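Side-chain contacts in protein YciF (Escherichia coli, PDB 2GS4), which is of unknown function but, as a homodimeric stress protein with a ferritin-like, rubrerythrin-related helical fold, probably binds metal: residues A[5-8]-A[9-12]; A[117-120]-A[121-125]; A[129-132]-A[133-137]; A[16-19]-A[20-24]. One frame throughout, in Å; residues are numbered along the deposited sequence.

All four contacts are local, each about two turns along a helix or at its start, so none closes a long loop, and they run in series with no nesting or crossing. Contact 1 (5-12) starts helix 6-33 and contact 4 (16-24) lies further along it. Contact 2 (117-125) ends helix 95-126, and after a short loop contact 3 (129-137) opens helix 130-159. The turns meet in space: Phe10 of contact 1 packs on Leu120, Leu123 and Ala124 of contact 2 and on Leu136 of contact 3, Tyr117 of contact 2 reaches Thr17 and Glu21 of contact 4, and Glu125 of contact 2 forms a salt bridge with Lys137 of contact 3. Contacts 1 and 2 also touch the second subunit.

Contact 1 (A[5-8]-A[9-12]); sequences TIED and VFIH
Val9 closes the first turn of helix 6-33 on Thr5, its N donating to Thr5 O at 3.1 Å with an N-H...O angle of 164°. Its isopropyl group follows the same turn: with CG1 anti to the backbone N (chi1 174°), CG2 falls beside that N and rests 3.6 Å from Thr5 O, while CB lies 3.4 Å from Ile6 O. The branch CG1 faces Leu123 of helix 95-126, and the side chain also meets Thr119 of the second subunit, placing this helix start at the dimer interface. Asp8, one residue earlier, completes a capping box with Thr5. Asp8 N gives its hydrogen to Thr5 OG1 at 3.0 Å, and Thr5 N returns a bond of 3.1 Å to Asp8 OD2, coming in 40° above the carboxylate plane. The same OD2 also takes the backbone N of Lys4. At the other end of Asp8, its carbonyl O accepts from His12 N, and Ile11 CG2 presses on that O at 2.9 Å, a tight approach. Glu7 lifts OE2 obliquely to within 4.2 Å of Phe10 CD1, where the oxygen is bonded to Tyr129 OH from the start of helix 130-159. The capping box occupies the amide hydrogens of Thr5 and Asp8 at the helix start, and the partial positive charge there would probably help keep the Asp8 carboxylate ionised.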
# COMPACT_ATOMS: atom_id res chain seq x y z
N THR A 5 -3.81 -6.60 -20.07
CA THR A 5 -2.51 -7.16 -20.43
C THR A 5 -1.50 -6.86 -19.33
O THR A 5 -1.75 -6.02 -18.46
CB THR A 5 -1.98 -6.57 -21.75
OG1 THR A 5 -1.59 -5.20 -21.54
CG2 THR A 5 -3.06 -6.61 -22.82
N ILE A 6 -0.37 -7.56 -19.37
CA ILE A 6 0.70 -7.38 -18.40
C ILE A 6 1.14 -5.93 -18.49
O ILE A 6 1.49 -5.28 -17.50
CB ILE A 6 1.88 -8.30 -18.75
CG1 ILE A 6 1.42 -9.76 -18.66
CG2 ILE A 6 3.07 -8.03 -17.84
CD1 ILE A 6 0.71 -10.11 -17.36
N GLU A 7 1.09 -5.44 -19.72
CA GLU A 7 1.45 -4.09 -20.06
C GLU A 7 0.57 -3.08 -19.31
O GLU A 7 1.07 -2.11 -18.75
CB GLU A 7 1.32 -3.93 -21.58
CG GLU A 7 2.52 -3.29 -22.22
CD GLU A 7 2.82 -1.96 -21.58
OE1 GLU A 7 1.86 -1.22 -21.31
OE2 GLU A 7 4.01 -1.66 -21.36
N ASP A 8 -0.75 -3.31 -19.30
CA ASP A 8 -1.66 -2.41 -18.60
C ASP A 8 -1.34 -2.43 -17.10
O ASP A 8 -1.34 -1.39 -16.45
CB ASP A 8 -3.13 -2.80 -18.75
CG ASP A 8 -3.63 -2.71 -20.18
OD1 ASP A 8 -3.26 -1.77 -20.91
OD2 ASP A 8 -4.44 -3.59 -20.57
N VAL A 9 -1.08 -3.62 -16.56
CA VAL A 9 -0.75 -3.76 -15.15
C VAL A 9 0.54 -2.99 -14.86
O VAL A 9 0.63 -2.27 -13.87
CB VAL A 9 -0.53 -5.24 -14.73
CG1 VAL A 9 -0.04 -5.31 -13.28
CG2 VAL A 9 -1.82 -6.03 -14.86
N PHE A 10 1.52 -3.15 -15.74
CA PHE A 10 2.79 -2.46 -15.57
C PHE A 10 2.63 -0.95 -15.60
O PHE A 10 3.16 -0.25 -14.73
CB PHE A 10 3.80 -2.90 -16.63
CG PHE A 10 5.14 -2.22 -16.52
CD1 PHE A 10 5.51 -1.23 -17.43
CD2 PHE A 10 6.04 -2.55 -15.50
CE1 PHE A 10 6.75 -0.57 -17.32
CE2 PHE A 10 7.27 -1.90 -15.39
CZ PHE A 10 7.62 -0.92 -16.30
N ILE A 11 1.90 -0.44 -16.59
CA ILE A 11 1.72 1.00 -16.67
C ILE A 11 0.97 1.51 -15.43
O ILE A 11 1.31 2.55 -14.87
CB ILE A 11 1.01 1.43 -18.00
CG1 ILE A 11 0.96 2.94 -18.08
CG2 ILE A 11 -0.39 0.83 -18.10
CD1 ILE A 11 2.30 3.52 -17.88
N HIS A 12 -0.04 0.76 -15.00
CA HIS A 12 -0.81 1.14 -13.81
C HIS A 12 0.10 1.24 -12.59
O HIS A 12 0.10 2.26 -11.89
CB HIS A 12 -1.91 0.10 -13.54
CG HIS A 12 -2.46 0.16 -12.15
ND1 HIS A 12 -3.27 1.18 -11.71
CD2 HIS A 12 -2.31 -0.68 -11.10
CE1 HIS A 12 -3.60 0.98 -10.45
NE2 HIS A 12 -3.03 -0.15 -10.05

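Contact 2 (A[117-120]-A[121-125]); sequences YGTL and ATLAE
Tyr117 O to Ala121 N (2.9 Å), Gly118 O to Thr122 N (3.1 Å), Thr119 O to Leu123 N and Leu120 O to Ala124 N are four successive i to i+4 bonds of regular alpha-helix. Gly118 O is gripped a second time: Thr122 OG1, set beside its own backbone N (chi1 -62°), folds back and donates to it at 3.1 Å. The amide and the hydroxyl come from opposite faces of the carbonyl plane, the hydroxyl tilted 30° from it. A valine at Thr122 would probably leave Gly118 O with the hydrogen bond from the backbone N alone and put a methyl group where the hydroxyl now donates. This is the last part of helix 95-126 in the ferritin-like bundle, where Leu120 packs on Leu13 and Thr17 of helix 6-33, while Thr122 and Leu123 meet Val9 of the second subunit. Thr119 and Leu123 lie side by side and point the same way, Thr119 CG2 touching Leu123 CD1 at 4.1 Å; Thr119 OG1 turns instead to the backbone O of Ala115. Leu123 CG sits 3.2 Å from Thr119 O, covering that carbonyl with hydrocarbon, and Ala121 CB comes equally near Tyr117 O at 3.2 Å.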
# COMPACT_ATOMS: atom_id res chain seq x y z
N TYR A 117 9.15 -1.57 -6.39
CA TYR A 117 10.16 -1.61 -7.44
C TYR A 117 10.58 -3.03 -7.79
O TYR A 117 10.99 -3.31 -8.91
CB TYR A 117 11.37 -0.75 -7.03
CG TYR A 117 11.14 0.72 -7.32
CD1 TYR A 117 11.30 1.23 -8.61
CD2 TYR A 117 10.73 1.59 -6.31
CE1 TYR A 117 11.07 2.58 -8.89
CE2 TYR A 117 10.49 2.94 -6.58
CZ TYR A 117 10.66 3.43 -7.87
OH TYR A 117 10.45 4.76 -8.14
N GLY A 118 10.48 -3.94 -6.82
CA GLY A 118 10.82 -5.32 -7.09
C GLY A 118 9.82 -5.82 -8.12
O GLY A 118 10.18 -6.44 -9.12
N THR A 119 8.55 -5.50 -7.88
CA THR A 119 7.46 -5.89 -8.77
C THR A 119 7.59 -5.24 -10.16
O THR A 119 7.49 -5.92 -11.17
CB THR A 119 6.08 -5.51 -8.14
OG1 THR A 119 5.88 -6.27 -6.94
CG2 THR A 119 4.95 -5.79 -9.11
N LEU A 120 7.85 -3.94 -10.20
CA LEU A 120 7.99 -3.22 -11.47
C LEU A 120 9.18 -3.73 -12.29
O LEU A 120 9.08 -3.88 -13.51
CB LEU A 120 8.13 -1.71 -11.23
CG LEU A 120 6.86 -0.97 -10.79
CD1 LEU A 120 7.22 0.43 -10.29
CD2 LEU A 120 5.88 -0.88 -11.95
N ALA A 121 10.30 -3.98 -11.63
CA ALA A 121 11.50 -4.47 -12.31
C ALA A 121 11.25 -5.84 -12.95
O ALA A 121 11.67 -6.08 -14.09
CB ALA A 121 12.66 -4.55 -11.33
N THR A 122 10.57 -6.73 -12.23
CA THR A 122 10.27 -8.07 -12.75
C THR A 122 9.30 -7.97 -13.93
O THR A 122 9.49 -8.62 -14.96
CB THR A 122 9.68 -9.00 -11.64
OG1 THR A 122 10.64 -9.16 -10.59
CG2 THR A 122 9.34 -10.38 -12.19
N LEU A 123 8.26 -7.14 -13.79
CA LEU A 123 7.29 -6.97 -14.87
C LEU A 123 8.00 -6.40 -16.10
O LEU A 123 7.81 -6.90 -17.21
CB LEU A 123 6.16 -6.03 -14.44
CG LEU A 123 5.22 -6.61 -13.38
CD1 LEU A 123 4.09 -5.63 -13.12
CD2 LEU A 123 4.66 -7.94 -13.85
N ALA A 124 8.81 -5.37 -15.91
CA ALA A 124 9.54 -4.78 -17.02
C ALA A 124 10.39 -5.85 -17.69
O ALA A 124 10.41 -5.96 -18.91
CB ALA A 124 10.42 -3.63 -16.53
N GLU A 125 11.08 -6.66 -16.88
CA GLU A 125 11.92 -7.72 -17.44
C GLU A 125 11.11 -8.71 -18.25
O GLU A 125 11.49 -9.08 -19.36
CB GLU A 125 12.63 -8.48 -16.32
CG GLU A 125 14.09 -8.12 -16.20
CD GLU A 125 14.79 -8.91 -15.12
OE1 GLU A 125 14.43 -8.76 -13.94
OE2 GLU A 125 15.71 -9.69 -15.46

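Contact 3 (A[129-132]-A[133-137]); sequences YRKA and AKLLK
Two torsions bring Lys131 and Leu135 together: CG of Lys131 stands opposite its backbone N (chi1 -179°), beside its own carbonyl carbon, and CG of Leu135 turns back beside its own N (chi1 -65°). The two chains pass at a slant, Lys131 CG touching Leu135 CD1 at 4.0 Å. Leu135 also lays hydrocarbon over the carbonyl beneath it, with CG 3.1 Å from Lys131 O, the same oxygen that accepts from Leu135 N at 3.1 Å. Leu136 repeats the arrangement one residue on, CG lying 3.3 Å from Ala132 O, while its N reaches that oxygen in a nearly straight bond of 2.8 Å. Ala132 CB and Leu136 CD1 make a looser apolar contact at 4.5 Å. These turns start helix 130-159 in the ferritin-like bundle, with Tyr129 as N-cap residue and its O taking Ala133 N at 3.0 Å. The two leucines face different neighbours: Leu135 packs on Arg57, Gln60 and Val61 of helix 38-63, Leu136 on Tyr117, Ala121 and Ala124 of helix 95-126. Cut back to alanine, Leu135 would probably leave Lys131 CG without its partner and open a gap against Val61. Lys134 bends back toward the O of Arg130, but the model is strained there and the detail is doubtful. The chemistry is divided: apolar groups cover the carbonyls on the bundle side, while Arg130 and Lys131 carry exposed positive charge in the first turn, where the helix dipole would probably not favour it.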
# COMPACT_ATOMS: atom_id res chain seq x y z
N TYR A 129 11.31 -5.19 -21.63
CA TYR A 129 11.80 -3.81 -21.56
C TYR A 129 13.12 -3.82 -20.80
O TYR A 129 13.16 -3.52 -19.60
CB TYR A 129 10.81 -2.90 -20.82
CG TYR A 129 9.43 -2.87 -21.42
CD1 TYR A 129 9.21 -3.29 -22.73
CD2 TYR A 129 8.33 -2.46 -20.67
CE1 TYR A 129 7.94 -3.30 -23.28
CE2 TYR A 129 7.05 -2.47 -21.21
CZ TYR A 129 6.86 -2.90 -22.51
OH TYR A 129 5.60 -2.94 -23.06
N ARG A 130 14.18 -4.16 -21.51
CA ARG A 130 15.53 -4.26 -20.96
C ARG A 130 16.02 -3.02 -20.21
O ARG A 130 16.41 -3.10 -19.04
CB ARG A 130 16.50 -4.59 -22.09
CG ARG A 130 17.90 -4.96 -21.64
CD ARG A 130 18.90 -4.65 -22.74
NE ARG A 130 19.01 -3.21 -22.96
CZ ARG A 130 18.53 -2.58 -24.03
NH1 ARG A 130 17.91 -3.25 -24.99
NH2 ARG A 130 18.68 -1.26 -24.14
N LYS A 131 16.02 -1.87 -20.87
CA LYS A 131 16.50 -0.63 -20.25
C LYS A 131 15.67 -0.28 -19.02
O LYS A 131 16.21 0.21 -18.02
CB LYS A 131 16.46 0.52 -21.25
CG LYS A 131 16.95 1.83 -20.69
CD LYS A 131 17.21 2.84 -21.79
CE LYS A 131 17.72 4.13 -21.19
NZ LYS A 131 18.91 3.88 -20.33
N ALA A 132 14.37 -0.52 -19.09
CA ALA A 132 13.50 -0.22 -17.96
C ALA A 132 13.89 -1.11 -16.77
O ALA A 132 14.08 -0.60 -15.67
CB ALA A 132 12.04 -0.44 -18.34
N ALA A 133 14.02 -2.41 -16.99
CA ALA A 133 14.38 -3.32 -15.90
C ALA A 133 15.66 -2.89 -15.19
O ALA A 133 15.74 -2.92 -13.97
CB ALA A 133 14.53 -4.74 -16.42
N LYS A 134 16.66 -2.50 -15.98
CA LYS A 134 17.94 -2.08 -15.43
C LYS A 134 17.76 -0.85 -14.56
O LYS A 134 18.32 -0.76 -13.47
CB LYS A 134 18.92 -1.78 -16.57
CG LYS A 134 18.89 -2.77 -17.72
CD LYS A 134 19.31 -4.19 -17.31
CE LYS A 134 18.11 -5.08 -17.00
NZ LYS A 134 17.21 -5.30 -18.17
N LEU A 135 16.97 0.10 -15.04
CA LEU A 135 16.71 1.32 -14.31
C LEU A 135 15.95 1.06 -13.02
O LEU A 135 16.29 1.59 -11.97
CB LEU A 135 15.92 2.30 -15.16
CG LEU A 135 16.69 2.78 -16.38
CD1 LEU A 135 15.76 3.58 -17.27
CD2 LEU A 135 17.89 3.61 -15.93
N LEU A 136 14.91 0.24 -13.12
CA LEU A 136 14.11 -0.06 -11.95
C LEU A 136 14.91 -0.81 -10.90
O LEU A 136 14.68 -0.62 -9.70
CB LEU A 136 12.86 -0.84 -12.37
CG LEU A 136 11.90 -0.05 -13.27
CD1 LEU A 136 10.99 -1.00 -14.01
CD2 LEU A 136 11.10 0.95 -12.44
N LYS A 137 15.86 -1.65 -11.32
CA LYS A 137 16.66 -2.36 -10.34
C LYS A 137 17.61 -1.38 -9.66
O LYS A 137 18.04 -1.60 -8.53
CB LYS A 137 17.41 -3.53 -11.01
CG LYS A 137 16.52 -4.78 -11.17
CD LYS A 137 17.10 -5.82 -12.13
CE LYS A 137 16.09 -6.92 -12.47
NZ LYS A 137 15.82 -7.89 -11.37

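Contact 4 (A[16-19]-A[20-24]); sequences DTYS and AEKQL
Gln23 NE2 donates to Ser19 OG at 3.0 Å, with an N-H...O angle of 146° and the oxygen close to the plane of the amide. This side-chain bond bridges one turn of helix 6-33 in the ferritin-like bundle and spans the same pair as the backbone bond from Gln23 N to Ser19 O, also 3.0 Å. Ser19 CB holds OG anti to the backbone N (chi1 165°), and there the hydroxyl receives a second hydrogen from Cys75 N; NE2 of Gln23 in turn serves Cys75 O. The pair thus ties the helix to the loop that leads into helix 76-89. Glu21 OE2 is bound by Tyr117 OH of helix 95-126. On the more open flank, Tyr18 and Lys22 run alongside and point the same way: Lys22 CD lies obliquely to the ring, 3.9 Å from Tyr18 CE2, and its NZ makes a weak hydrogen bond of 3.4 Å to Tyr18 OH. The ring itself packs on Ile58 of helix 38-63 and on Ile70. Thr17 and Glu21 are likewise parallel neighbours, Thr17 CG2 meeting Glu21 CG at 4.2 Å, while the methyl of Ala20 faces Met78 of helix 76-89. Glu21 CG, set beside its own backbone N, lies 3.2 Å from Thr17 O.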
# COMPACT_ATOMS: atom_id res chain seq x y z
N ASP A 16 1.32 4.56 -10.43
CA ASP A 16 1.02 4.64 -9.01
C ASP A 16 2.32 4.99 -8.30
O ASP A 16 2.36 5.86 -7.43
CB ASP A 16 0.49 3.29 -8.51
CG ASP A 16 -0.69 3.43 -7.57
OD1 ASP A 16 -1.07 2.41 -6.94
OD2 ASP A 16 -1.24 4.54 -7.45
N THR A 17 3.40 4.32 -8.69
CA THR A 17 4.69 4.58 -8.07
C THR A 17 5.14 6.03 -8.34
O THR A 17 5.72 6.68 -7.46
CB THR A 17 5.75 3.56 -8.54
OG1 THR A 17 5.50 2.30 -7.91
CG2 THR A 17 7.16 4.02 -8.21
N TYR A 18 4.85 6.54 -9.53
CA TYR A 18 5.20 7.92 -9.87
C TYR A 18 4.51 8.81 -8.84
O TYR A 18 5.12 9.70 -8.26
CB TYR A 18 4.70 8.29 -11.27
CG TYR A 18 5.20 9.62 -11.81
CD1 TYR A 18 6.46 9.72 -12.40
CD2 TYR A 18 4.41 10.77 -11.74
CE1 TYR A 18 6.92 10.94 -12.90
CE2 TYR A 18 4.87 12.00 -12.24
CZ TYR A 18 6.13 12.07 -12.82
OH TYR A 18 6.59 13.26 -13.32
N SER A 19 3.23 8.55 -8.61
CA SER A 19 2.47 9.33 -7.63
C SER A 19 3.08 9.19 -6.24
O SER A 19 3.22 10.18 -5.53
CB SER A 19 1.00 8.87 -7.62
OG SER A 19 0.32 9.33 -6.47
N ALA A 20 3.46 7.97 -5.86
CA ALA A 20 4.05 7.73 -4.55
C ALA A 20 5.32 8.54 -4.31
O ALA A 20 5.51 9.10 -3.24
CB ALA A 20 4.34 6.23 -4.39
N GLU A 21 6.19 8.57 -5.32
CA GLU A 21 7.45 9.31 -5.22
C GLU A 21 7.16 10.81 -5.09
O GLU A 21 7.82 11.52 -4.33
CB GLU A 21 8.32 9.03 -6.46
CG GLU A 21 8.70 7.56 -6.62
CD GLU A 21 9.74 7.10 -5.59
OE1 GLU A 21 9.80 7.70 -4.49
OE2 GLU A 21 10.48 6.14 -5.88
N LYS A 22 6.17 11.26 -5.85
CA LYS A 22 5.74 12.66 -5.87
C LYS A 22 5.33 13.06 -4.44
O LYS A 22 5.77 14.08 -3.91
CB LYS A 22 4.53 12.80 -6.79
CG LYS A 22 4.50 14.05 -7.64
CD LYS A 22 5.39 13.92 -8.87
CE LYS A 22 5.46 15.25 -9.60
NZ LYS A 22 6.58 15.29 -10.58
N GLN A 23 4.48 12.25 -3.84
CA GLN A 23 4.01 12.50 -2.48
C GLN A 23 5.18 12.36 -1.53
O GLN A 23 5.32 13.15 -0.59
CB GLN A 23 2.93 11.49 -2.08
CG GLN A 23 1.74 11.44 -3.03
CD GLN A 23 0.71 10.41 -2.58
OE1 GLN A 23 0.27 10.41 -1.44
NE2 GLN A 23 0.32 9.53 -3.49
N LEU A 24 6.05 11.38 -1.77
CA LEU A 24 7.17 11.19 -0.87
C LEU A 24 8.06 12.44 -0.78
O LEU A 24 8.53 12.78 0.31
CB LEU A 24 7.99 9.96 -1.28
CG LEU A 24 8.79 9.27 -0.16
CD1 LEU A 24 7.92 9.07 1.08
CD2 LEU A 24 9.33 7.94 -0.65